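Local coordinates for telomerase reverse transcriptase (Candida tropicalis MYA-3404, PDB 6ZD1), which probably lengthens telomeres as a reverse transcriptase, adding simple sequence repeats to chromosome ends by copying a template within the telomerase RNA, at residues L124-K134 / K157-F168; G227-K235 / I246-F257. All blocks are in the same frame, centred on the assembly; numbering follows the deposited sequence.

Interaction 1 (L124-K134 / K157-F168); sequences LHLDDVLSGIK and KRLLEGYINWVF
With CG set opposite its backbone N (chi1 -163°), Leu124 reaches across to Phe168 and brings both methyls against it: CD1 lies 3.6 Å from Phe168 CD1, while CD2 sits by CB of the same residue. The two side chains cross at about a right angle. Val129 points back at the ring, its CG1 3.8 Å from Phe168 CZ, so both aliphatic groups of 124-134 reach the ring obliquely from the same side, at different ends. Leu130, its CG turned away from the carbonyl carbon (chi1 -72°), splits its branches over one helical turn: CD2 meets Ile164 CG1 at 3.7 Å, and CD1 lies against Glu161 CG. Leu126 CD1 packs 3.6 Å from Glu161 CB, using the aliphatic part of the glutamate. Beyond the apolar row, the extended Lys157 donates from NZ to Ile133 O at 2.7 Å, tilted 23° from the carbonyl plane. Its ammonium is also 3.7 Å from Lys134 NZ, a like-charge approach probably eased because Ile133 O takes the Lys157 ammonium and Gln154 OE1 accepts from Lys134 NZ. The contact lays the short helix 126-129 and its trailing loop along the start of helix 158-179 in the RNA-binding domain; helix 104-117 closes the Phe168 end, where Phe115 meets that ring edge-to-face, and Ser587 of helix 582-596 hydrogen-bonds to Asp128.

Interaction 2 (G227-K235 / I246-F257); sequences GQFTNGKIK and ICVPLKQSLYSF
This is the pairing of an antiparallel beta hairpin, strands 231-237 and 244-249, at one border of a mixed five-stranded sheet in the reverse transcriptase domain. Lys233-Val248 and Lys235-Ile246 are hydrogen-bonded pairs, alternating with the non-hydrogen-bonded pairs Ile234-Cys247 and Gly232-Pro249. The bond from Val248 N to Lys233 O is almost straight, 2.8 Å and 177° at the hydrogen. Beyond Pro249 the ladder gains one more rung, Leu250 N to Asn231 O at 2.9 Å, with the donor above the carbonyl plane. On the face carrying Lys235 and Val248, Lys235 CB rests 3.9 Å from Val248 CG2, the two side chains crossing at a slant. Ile234 and Cys247 turn to the other face, and both touch Cys444 of the neighbouring strand 443-446. After the hairpin the chain turns into helix 254-258, where Ser253 OG caps Ser256 N weakly. Phe257 of this helix takes Leu250 CD1 over one face; Lys233 NZ comes obliquely to within 4.1 Å of Phe257 CE1, while Lys260 makes the cation-pi contact with this ring. At Gly232 the strands draw close: Cys247 SG, swung to the side of its carbonyl carbon (chi1 -153°), lies 3.6 Å from Gly232 CA.

Interaction 1 comes first along the chain and is complete before interaction 2 opens. They belong to successive parts of the catalytic subunit: 124-134 with 157-168 in the RNA-binding domain, 227-235 with 246-257 in the reverse transcriptase domain. Their centres lie 38 Å apart and their nearest atoms about 20 Å, so they share no helix or sheet. Helix 158-179, strands 180-184 and 193-197 and helix 198-216 lead from one to the other, followed by strand 217-220, at the opposite border of the five-stranded sheet from hairpin strand 244-249. One contact packs a short helix and its flanking loop on a longer helix, bordering also helices 582-596 and 642-664 late in the chain; the other is sheet pairing.

Interaction 1 (L124-K134 / K157-F168)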
loop_
_atom_site.group_PDB
_atom_site.type_symbol
_atom_site.label_atom_id
_atom_site.label_comp_id
_atom_site.label_asym_id
_atom_site.label_seq_id
_atom_site.Cartn_x
_atom_site.Cartn_y
_atom_site.Cartn_z
ATOM N N LEU A 124 9.583 11.362 -10.027
ATOM C CA LEU A 124 10.351 11.397 -11.261
ATOM C C LEU A 124 11.839 11.424 -10.940
ATOM O O LEU A 124 12.276 12.131 -10.028
ATOM C CB LEU A 124 9.974 12.620 -12.099
ATOM C CG LEU A 124 10.405 12.545 -13.562
ATOM C CD1 LEU A 124 9.506 11.577 -14.310
ATOM C CD2 LEU A 124 10.402 13.918 -14.216
ATOM N N HIS A 125 12.617 10.653 -11.698
ATOM C CA HIS A 125 14.060 10.558 -11.494
ATOM C C HIS A 125 14.756 11.110 -12.729
ATOM O O HIS A 125 14.848 10.427 -13.754
ATOM C CB HIS A 125 14.477 9.116 -11.215
ATOM C CG HIS A 125 13.856 8.540 -9.981
ATOM N ND1 HIS A 125 14.441 8.641 -8.737
ATOM C CD2 HIS A 125 12.698 7.864 -9.798
ATOM C CE1 HIS A 125 13.670 8.052 -7.841
ATOM N NE2 HIS A 125 12.605 7.574 -8.458
ATOM N N LEU A 126 15.290 12.328 -12.612
ATOM C CA LEU A 126 15.806 13.035 -13.778
ATOM C C LEU A 126 17.004 12.334 -14.406
ATOM O O LEU A 126 17.292 12.566 -15.584
ATOM C CB LEU A 126 16.170 14.472 -13.394
ATOM C CG LEU A 126 15.004 15.341 -12.906
ATOM C CD1 LEU A 126 15.496 16.614 -12.229
ATOM C CD2 LEU A 126 14.060 15.678 -14.053
ATOM N N ASP A 127 17.697 11.469 -13.664
ATOM C CA ASP A 127 18.842 10.772 -14.241
ATOM C C ASP A 127 18.409 9.654 -15.179
ATOM O O ASP A 127 19.154 9.299 -16.101
ATOM C CB ASP A 127 19.734 10.210 -13.132
ATOM C CG ASP A 127 20.323 11.296 -12.244
ATOM O OD1 ASP A 127 19.547 11.995 -11.559
ATOM O OD2 ASP A 127 21.563 11.441 -12.223
ATOM N N ASP A 128 17.208 9.108 -14.976
ATOM C CA ASP A 128 16.676 8.055 -15.833
ATOM C C ASP A 128 15.942 8.624 -17.045
ATOM O O ASP A 128 16.149 8.163 -18.171
ATOM C CB ASP A 128 15.739 7.140 -15.035
ATOM C CG ASP A 128 16.450 6.418 -13.897
ATOM O OD1 ASP A 128 16.175 6.740 -12.718
ATOM O OD2 ASP A 128 17.281 5.525 -14.181
ATOM N N VAL A 129 15.097 9.636 -16.832
ATOM C CA VAL A 129 14.303 10.203 -17.919
ATOM C C VAL A 129 15.190 10.870 -18.959
ATOM O O VAL A 129 14.925 10.778 -20.165
ATOM C CB VAL A 129 13.273 11.198 -17.349
ATOM C CG1 VAL A 129 12.508 11.900 -18.463
ATOM C CG2 VAL A 129 12.321 10.489 -16.403
ATOM N N LEU A 130 16.273 11.510 -18.521
ATOM C CA LEU A 130 17.104 12.312 -19.410
ATOM C C LEU A 130 18.073 11.404 -20.146
ATOM O O LEU A 130 19.003 10.852 -19.548
ATOM C CB LEU A 130 17.854 13.388 -18.630
ATOM C CG LEU A 130 16.996 14.554 -18.123
ATOM C CD1 LEU A 130 17.826 15.565 -17.350
ATOM C CD2 LEU A 130 16.292 15.226 -19.281
ATOM N N SER A 131 17.841 11.235 -21.445
ATOM C CA SER A 131 18.841 10.632 -22.311
ATOM C C SER A 131 18.934 11.352 -23.657
ATOM O O SER A 131 19.353 10.747 -24.655
ATOM C CB SER A 131 18.563 9.141 -22.513
ATOM O OG SER A 131 18.731 8.447 -21.291
ATOM N N GLY A 132 18.597 12.653 -23.697
ATOM C CA GLY A 132 18.852 13.473 -24.862
ATOM C C GLY A 132 20.110 14.297 -24.641
ATOM O O GLY A 132 20.630 14.379 -23.531
ATOM N N ILE A 133 20.629 14.888 -25.722
ATOM C CA ILE A 133 21.973 15.427 -25.546
ATOM C C ILE A 133 22.177 16.921 -25.811
ATOM O O ILE A 133 22.470 17.680 -24.882
ATOM C CB ILE A 133 22.919 14.599 -26.440
ATOM C CG1 ILE A 133 22.202 14.240 -27.757
ATOM C CG2 ILE A 133 23.357 13.327 -25.715
ATOM C CD1 ILE A 133 22.550 12.865 -28.324
ATOM N N LYS A 134 21.985 17.375 -27.051
ATOM C CA LYS A 134 22.307 18.764 -27.394
ATOM C C LYS A 134 21.250 19.472 -28.212
ATOM O O LYS A 134 21.215 20.708 -28.202
ATOM C CB LYS A 134 23.628 18.831 -28.174
ATOM C CG LYS A 134 24.864 18.476 -27.372
ATOM C CD LYS A 134 25.564 19.697 -26.786
ATOM C CE LYS A 134 26.645 19.237 -25.814
ATOM N NZ LYS A 134 27.379 20.349 -25.149
ATOM N N LYS A 157 23.175 23.202 -17.892
ATOM C CA LYS A 157 22.081 22.395 -18.418
ATOM C C LYS A 157 21.158 21.909 -17.314
ATOM O O LYS A 157 20.154 21.251 -17.609
ATOM C CB LYS A 157 22.618 21.188 -19.193
ATOM C CG LYS A 157 22.342 21.190 -20.689
ATOM C CD LYS A 157 23.355 20.294 -21.388
ATOM C CE LYS A 157 22.933 19.926 -22.795
ATOM N NZ LYS A 157 24.095 19.429 -23.590
ATOM N N ARG A 158 21.501 22.180 -16.051
ATOM C CA ARG A 158 20.591 21.928 -14.940
ATOM C C ARG A 158 19.213 22.535 -15.182
ATOM O O ARG A 158 18.230 22.072 -14.593
ATOM C CB ARG A 158 21.201 22.475 -13.645
ATOM C CG ARG A 158 20.559 21.965 -12.362
ATOM C CD ARG A 158 21.303 22.488 -11.141
ATOM N NE ARG A 158 22.688 22.022 -11.104
ATOM C CZ ARG A 158 23.663 22.624 -10.428
ATOM N NH1 ARG A 158 23.411 23.728 -9.738
ATOM N NH2 ARG A 158 24.893 22.128 -10.449
ATOM N N LEU A 159 19.121 23.572 -16.021
ATOM C CA LEU A 159 17.816 24.101 -16.403
ATOM C C LEU A 159 17.011 23.091 -17.219
ATOM O O LEU A 159 15.778 23.069 -17.133
ATOM C CB LEU A 159 17.983 25.414 -17.175
ATOM C CG LEU A 159 18.993 25.481 -18.326
ATOM C CD1 LEU A 159 18.390 25.006 -19.641
ATOM C CD2 LEU A 159 19.548 26.892 -18.472
ATOM N N LEU A 160 17.680 22.245 -18.008
ATOM C CA LEU A 160 16.958 21.205 -18.736
ATOM C C LEU A 160 16.253 20.258 -17.771
ATOM O O LEU A 160 15.135 19.800 -18.039
ATOM C CB LEU A 160 17.913 20.436 -19.650
ATOM C CG LEU A 160 17.344 19.228 -20.399
ATOM C CD1 LEU A 160 16.290 19.659 -21.406
ATOM C CD2 LEU A 160 18.459 18.448 -21.082
ATOM N N GLU A 161 16.894 19.962 -16.636
ATOM C CA GLU A 161 16.235 19.197 -15.581
ATOM C C GLU A 161 14.977 19.911 -15.100
ATOM O O GLU A 161 13.915 19.295 -14.956
ATOM C CB GLU A 161 17.203 18.965 -14.416
ATOM C CG GLU A 161 18.401 18.069 -14.735
ATOM C CD GLU A 161 19.421 18.014 -13.599
ATOM O OE1 GLU A 161 19.420 18.925 -12.744
ATOM O OE2 GLU A 161 20.227 17.059 -13.559
ATOM N N GLY A 162 15.078 21.219 -14.848
ATOM C CA GLY A 162 13.911 21.980 -14.436
ATOM C C GLY A 162 12.840 22.064 -15.505
ATOM O O GLY A 162 11.647 22.118 -15.190
ATOM N N TYR A 163 13.241 22.063 -16.779
ATOM C CA TYR A 163 12.264 22.100 -17.861
ATOM C C TYR A 163 11.540 20.767 -17.983
ATOM O O TYR A 163 10.303 20.718 -17.982
ATOM C CB TYR A 163 12.945 22.456 -19.181
ATOM C CG TYR A 163 12.033 22.339 -20.384
ATOM C CD1 TYR A 163 11.031 23.275 -20.609
ATOM C CD2 TYR A 163 12.177 21.298 -21.298
ATOM C CE1 TYR A 163 10.193 23.177 -21.707
ATOM C CE2 TYR A 163 11.343 21.194 -22.400
ATOM C CZ TYR A 163 10.353 22.139 -22.599
ATOM O OH TYR A 163 9.514 22.053 -23.689
ATOM N N ILE A 164 12.297 19.673 -18.089
ATOM C CA ILE A 164 11.676 18.360 -18.222
ATOM C C ILE A 164 10.828 18.050 -16.999
ATOM O O ILE A 164 9.737 17.475 -17.109
ATOM C CB ILE A 164 12.747 17.280 -18.458
ATOM C CG1 ILE A 164 13.485 17.545 -19.770
ATOM C CG2 ILE A 164 12.112 15.899 -18.472
ATOM C CD1 ILE A 164 12.570 17.653 -20.975
ATOM N N ASN A 165 11.300 18.450 -15.816
ATOM C CA ASN A 165 10.508 18.263 -14.606
ATOM C C ASN A 165 9.171 18.988 -14.719
ATOM O O ASN A 165 8.114 18.415 -14.432
ATOM C CB ASN A 165 11.297 18.748 -13.388
ATOM C CG ASN A 165 10.668 18.325 -12.081
ATOM O OD1 ASN A 165 9.930 19.087 -11.459
ATOM N ND2 ASN A 165 10.958 17.102 -11.654
ATOM N N TRP A 166 9.197 20.244 -15.175
ATOM C CA TRP A 166 7.954 20.984 -15.370
ATOM C C TRP A 166 7.089 20.354 -16.454
ATOM O O TRP A 166 5.857 20.410 -16.373
ATOM C CB TRP A 166 8.260 22.445 -15.711
ATOM C CG TRP A 166 7.054 23.235 -16.142
ATOM C CD1 TRP A 166 6.111 23.803 -15.332
ATOM C CD2 TRP A 166 6.668 23.551 -17.487
ATOM N NE1 TRP A 166 5.164 24.450 -16.090
ATOM C CE2 TRP A 166 5.482 24.308 -17.415
ATOM C CE3 TRP A 166 7.209 23.263 -18.744
ATOM C CZ2 TRP A 166 4.831 24.785 -18.552
ATOM C CZ3 TRP A 166 6.560 23.737 -19.871
ATOM C CH2 TRP A 166 5.384 24.490 -19.766
ATOM N N VAL A 167 7.701 19.760 -17.481
ATOM C CA VAL A 167 6.908 19.093 -18.512
ATOM C C VAL A 167 6.209 17.862 -17.944
ATOM O O VAL A 167 5.058 17.570 -18.290
ATOM C CB VAL A 167 7.787 18.732 -19.724
ATOM C CG1 VAL A 167 7.010 17.852 -20.688
ATOM C CG2 VAL A 167 8.266 19.993 -20.430
ATOM N N PHE A 168 6.879 17.132 -17.051
ATOM C CA PHE A 168 6.317 15.888 -16.537
ATOM C C PHE A 168 5.369 16.114 -15.361
ATOM O O PHE A 168 4.277 15.538 -15.332
ATOM C CB PHE A 168 7.441 14.931 -16.125
ATOM C CG PHE A 168 7.918 14.033 -17.235
ATOM C CD1 PHE A 168 7.631 12.678 -17.220
ATOM C CD2 PHE A 168 8.656 14.542 -18.289
ATOM C CE1 PHE A 168 8.070 11.845 -18.236
ATOM C CE2 PHE A 168 9.102 13.714 -19.309
ATOM C CZ PHE A 168 8.807 12.362 -19.282
#

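Interaction 2 (G227-K235 / I246-F257)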
loop_
_atom_site.group_PDB
_atom_site.type_symbol
_atom_site.label_atom_id
_atom_site.label_comp_id
_atom_site.label_asym_id
_atom_site.label_seq_id
_atom_site.Cartn_x
_atom_site.Cartn_y
_atom_site.Cartn_z
ATOM N N GLY A 227 -15.739 15.682 17.090
ATOM C CA GLY A 227 -15.764 14.907 15.866
ATOM C C GLY A 227 -14.574 15.260 14.999
ATOM O O GLY A 227 -14.516 14.907 13.816
ATOM N N GLN A 228 -13.617 15.964 15.604
ATOM C CA GLN A 228 -12.484 16.506 14.860
ATOM C C GLN A 228 -11.658 15.404 14.208
ATOM O O GLN A 228 -11.175 15.566 13.080
ATOM C CB GLN A 228 -11.621 17.358 15.791
ATOM C CG GLN A 228 -12.380 18.517 16.430
ATOM C CD GLN A 228 -11.628 19.153 17.583
ATOM O OE1 GLN A 228 -10.842 18.496 18.267
ATOM N NE2 GLN A 228 -11.867 20.441 17.805
ATOM N N PHE A 229 -11.485 14.274 14.896
ATOM C CA PHE A 229 -10.572 13.228 14.450
ATOM C C PHE A 229 -11.283 11.904 14.198
ATOM O O PHE A 229 -10.638 10.851 14.180
ATOM C CB PHE A 229 -9.454 13.042 15.474
ATOM C CG PHE A 229 -8.765 14.321 15.848
ATOM C CD1 PHE A 229 -8.310 15.186 14.866
ATOM C CD2 PHE A 229 -8.588 14.668 17.179
ATOM C CE1 PHE A 229 -7.681 16.367 15.202
ATOM C CE2 PHE A 229 -7.959 15.847 17.524
ATOM C CZ PHE A 229 -7.505 16.699 16.532
ATOM N N THR A 230 -12.597 11.935 13.990
ATOM C CA THR A 230 -13.365 10.733 13.700
ATOM C C THR A 230 -14.089 10.814 12.364
ATOM O O THR A 230 -14.911 9.938 12.062
ATOM C CB THR A 230 -14.369 10.460 14.823
ATOM O OG1 THR A 230 -15.126 11.648 15.092
ATOM C CG2 THR A 230 -13.640 10.024 16.087
ATOM N N ASN A 231 -13.814 11.835 11.561
ATOM C CA ASN A 231 -14.427 11.983 10.252
ATOM C C ASN A 231 -13.516 11.402 9.180
ATOM O O ASN A 231 -12.290 11.409 9.309
ATOM C CB ASN A 231 -14.724 13.452 9.940
ATOM C CG ASN A 231 -15.689 14.076 10.929
ATOM O OD1 ASN A 231 -15.548 15.240 11.298
ATOM N ND2 ASN A 231 -16.675 13.302 11.368
ATOM N N GLY A 232 -14.134 10.891 8.120
ATOM C CA GLY A 232 -13.386 10.368 6.995
ATOM C C GLY A 232 -14.158 10.566 5.711
ATOM O O GLY A 232 -15.379 10.754 5.719
ATOM N N LYS A 233 -13.429 10.536 4.600
ATOM C CA LYS A 233 -14.023 10.617 3.275
ATOM C C LYS A 233 -13.909 9.263 2.591
ATOM O O LYS A 233 -12.883 8.582 2.701
ATOM C CB LYS A 233 -13.357 11.705 2.424
ATOM C CG LYS A 233 -14.138 12.055 1.161
ATOM C CD LYS A 233 -13.903 13.497 0.728
ATOM C CE LYS A 233 -12.450 13.745 0.356
ATOM N NZ LYS A 233 -12.221 15.151 -0.085
ATOM N N ILE A 234 -14.972 8.872 1.902
ATOM C CA ILE A 234 -15.057 7.547 1.302
ATOM C C ILE A 234 -14.191 7.483 0.051
ATOM O O ILE A 234 -14.310 8.321 -0.851
ATOM C CB ILE A 234 -16.514 7.192 0.980
ATOM C CG1 ILE A 234 -17.347 7.184 2.255
ATOM C CG2 ILE A 234 -16.590 5.843 0.290
ATOM C CD1 ILE A 234 -18.776 6.790 2.018
ATOM N N LYS A 235 -13.326 6.474 -0.007
ATOM C CA LYS A 235 -12.526 6.153 -1.180
ATOM C C LYS A 235 -12.932 4.774 -1.684
ATOM O O LYS A 235 -13.133 3.851 -0.889
ATOM C CB LYS A 235 -11.027 6.185 -0.856
ATOM C CG LYS A 235 -10.138 6.472 -2.052
ATOM C CD LYS A 235 -8.694 6.697 -1.628
ATOM C CE LYS A 235 -7.888 5.409 -1.686
ATOM N NZ LYS A 235 -7.682 4.947 -3.092
ATOM N N ILE A 246 -13.285 2.232 1.477
ATOM C CA ILE A 246 -12.244 2.675 2.393
ATOM C C ILE A 246 -12.611 4.069 2.875
ATOM O O ILE A 246 -13.117 4.890 2.101
ATOM C CB ILE A 246 -10.855 2.673 1.722
ATOM C CG1 ILE A 246 -10.562 1.298 1.116
ATOM C CG2 ILE A 246 -9.772 3.055 2.721
ATOM C CD1 ILE A 246 -10.658 0.167 2.115
ATOM N N CYS A 247 -12.372 4.329 4.153
ATOM C CA CYS A 247 -12.610 5.637 4.744
ATOM C C CYS A 247 -11.259 6.259 5.067
ATOM O O CYS A 247 -10.492 5.710 5.866
ATOM C CB CYS A 247 -13.477 5.523 5.996
ATOM S SG CYS A 247 -14.443 7.000 6.363
ATOM N N VAL A 248 -10.962 7.387 4.429
ATOM C CA VAL A 248 -9.692 8.087 4.596
ATOM C C VAL A 248 -9.902 9.202 5.627
ATOM O O VAL A 248 -10.726 10.091 5.390
ATOM C CB VAL A 248 -9.185 8.667 3.268
ATOM C CG1 VAL A 248 -7.822 9.312 3.462
ATOM C CG2 VAL A 248 -9.129 7.580 2.199
ATOM N N PRO A 249 -9.186 9.179 6.751
ATOM C CA PRO A 249 -9.443 10.178 7.802
ATOM C C PRO A 249 -9.207 11.599 7.312
ATOM O O PRO A 249 -8.165 11.914 6.733
ATOM C CB PRO A 249 -8.443 9.789 8.900
ATOM C CG PRO A 249 -8.148 8.346 8.653
ATOM C CD PRO A 249 -8.193 8.180 7.165
ATOM N N LEU A 250 -10.198 12.456 7.543
ATOM C CA LEU A 250 -10.058 13.879 7.266
ATOM C C LEU A 250 -9.197 14.534 8.334
ATOM O O LEU A 250 -9.411 14.328 9.532
ATOM C CB LEU A 250 -11.426 14.559 7.216
ATOM C CG LEU A 250 -12.194 14.494 5.898
ATOM C CD1 LEU A 250 -13.477 15.297 6.009
ATOM C CD2 LEU A 250 -11.331 15.003 4.751
ATOM N N LYS A 251 -8.235 15.339 7.899
ATOM C CA LYS A 251 -7.406 16.088 8.829
ATOM C C LYS A 251 -8.068 17.382 9.280
ATOM O O LYS A 251 -7.398 18.233 9.873
ATOM C CB LYS A 251 -6.050 16.388 8.190
ATOM C CG LYS A 251 -5.477 15.237 7.368
ATOM C CD LYS A 251 -5.294 13.982 8.201
ATOM C CE LYS A 251 -4.644 12.869 7.394
ATOM N NZ LYS A 251 -3.275 13.238 6.934
ATOM N N GLN A 252 -9.361 17.549 9.007
ATOM C CA GLN A 252 -10.104 18.744 9.376
ATOM C C GLN A 252 -11.365 18.362 10.134
ATOM O O GLN A 252 -11.785 17.201 10.158
ATOM C CB GLN A 252 -10.503 19.571 8.149
ATOM C CG GLN A 252 -9.436 19.721 7.102
ATOM C CD GLN A 252 -9.988 20.330 5.837
ATOM O OE1 GLN A 252 -10.268 21.525 5.780
ATOM N NE2 GLN A 252 -10.163 19.504 4.814
ATOM N N SER A 253 -11.979 19.370 10.744
ATOM C CA SER A 253 -13.347 19.239 11.206
ATOM C C SER A 253 -14.303 19.491 10.042
ATOM O O SER A 253 -13.904 19.915 8.954
ATOM C CB SER A 253 -13.623 20.212 12.352
ATOM O OG SER A 253 -13.484 21.557 11.924
ATOM N N LEU A 254 -15.587 19.220 10.274
ATOM C CA LEU A 254 -16.571 19.458 9.225
ATOM C C LEU A 254 -16.696 20.946 8.921
ATOM O O LEU A 254 -16.817 21.338 7.754
ATOM C CB LEU A 254 -17.924 18.865 9.623
ATOM C CG LEU A 254 -19.034 18.983 8.572
ATOM C CD1 LEU A 254 -18.638 18.287 7.277
ATOM C CD2 LEU A 254 -20.350 18.431 9.102
ATOM N N TYR A 255 -16.647 21.790 9.958
ATOM C CA TYR A 255 -16.711 23.235 9.752
ATOM C C TYR A 255 -15.570 23.714 8.864
ATOM O O TYR A 255 -15.780 24.489 7.924
ATOM C CB TYR A 255 -16.676 23.954 11.103
ATOM C CG TYR A 255 -16.820 25.459 11.009
ATOM C CD1 TYR A 255 -16.239 26.290 11.960
ATOM C CD2 TYR A 255 -17.549 26.048 9.982
ATOM C CE1 TYR A 255 -16.370 27.665 11.883
ATOM C CE2 TYR A 255 -17.686 27.420 9.898
ATOM C CZ TYR A 255 -17.095 28.224 10.850
ATOM O OH TYR A 255 -17.228 29.593 10.772
ATOM N N SER A 256 -14.347 23.260 9.152
ATOM C CA SER A 256 -13.199 23.641 8.338
ATOM C C SER A 256 -13.290 23.060 6.934
ATOM O O SER A 256 -12.817 23.681 5.974
ATOM C CB SER A 256 -11.906 23.189 9.016
ATOM O OG SER A 256 -10.775 23.498 8.222
ATOM N N PHE A 257 -13.879 21.871 6.796
ATOM C CA PHE A 257 -14.005 21.257 5.480
ATOM C C PHE A 257 -15.017 21.999 4.615
ATOM O O PHE A 257 -14.798 22.183 3.411
ATOM C CB PHE A 257 -14.394 19.788 5.625
ATOM C CG PHE A 257 -14.589 19.091 4.316
ATOM C CD1 PHE A 257 -13.499 18.696 3.560
ATOM C CD2 PHE A 257 -15.862 18.833 3.837
ATOM C CE1 PHE A 257 -13.674 18.057 2.352
ATOM C CE2 PHE A 257 -16.043 18.194 2.631
ATOM C CZ PHE A 257 -14.949 17.805 1.887
#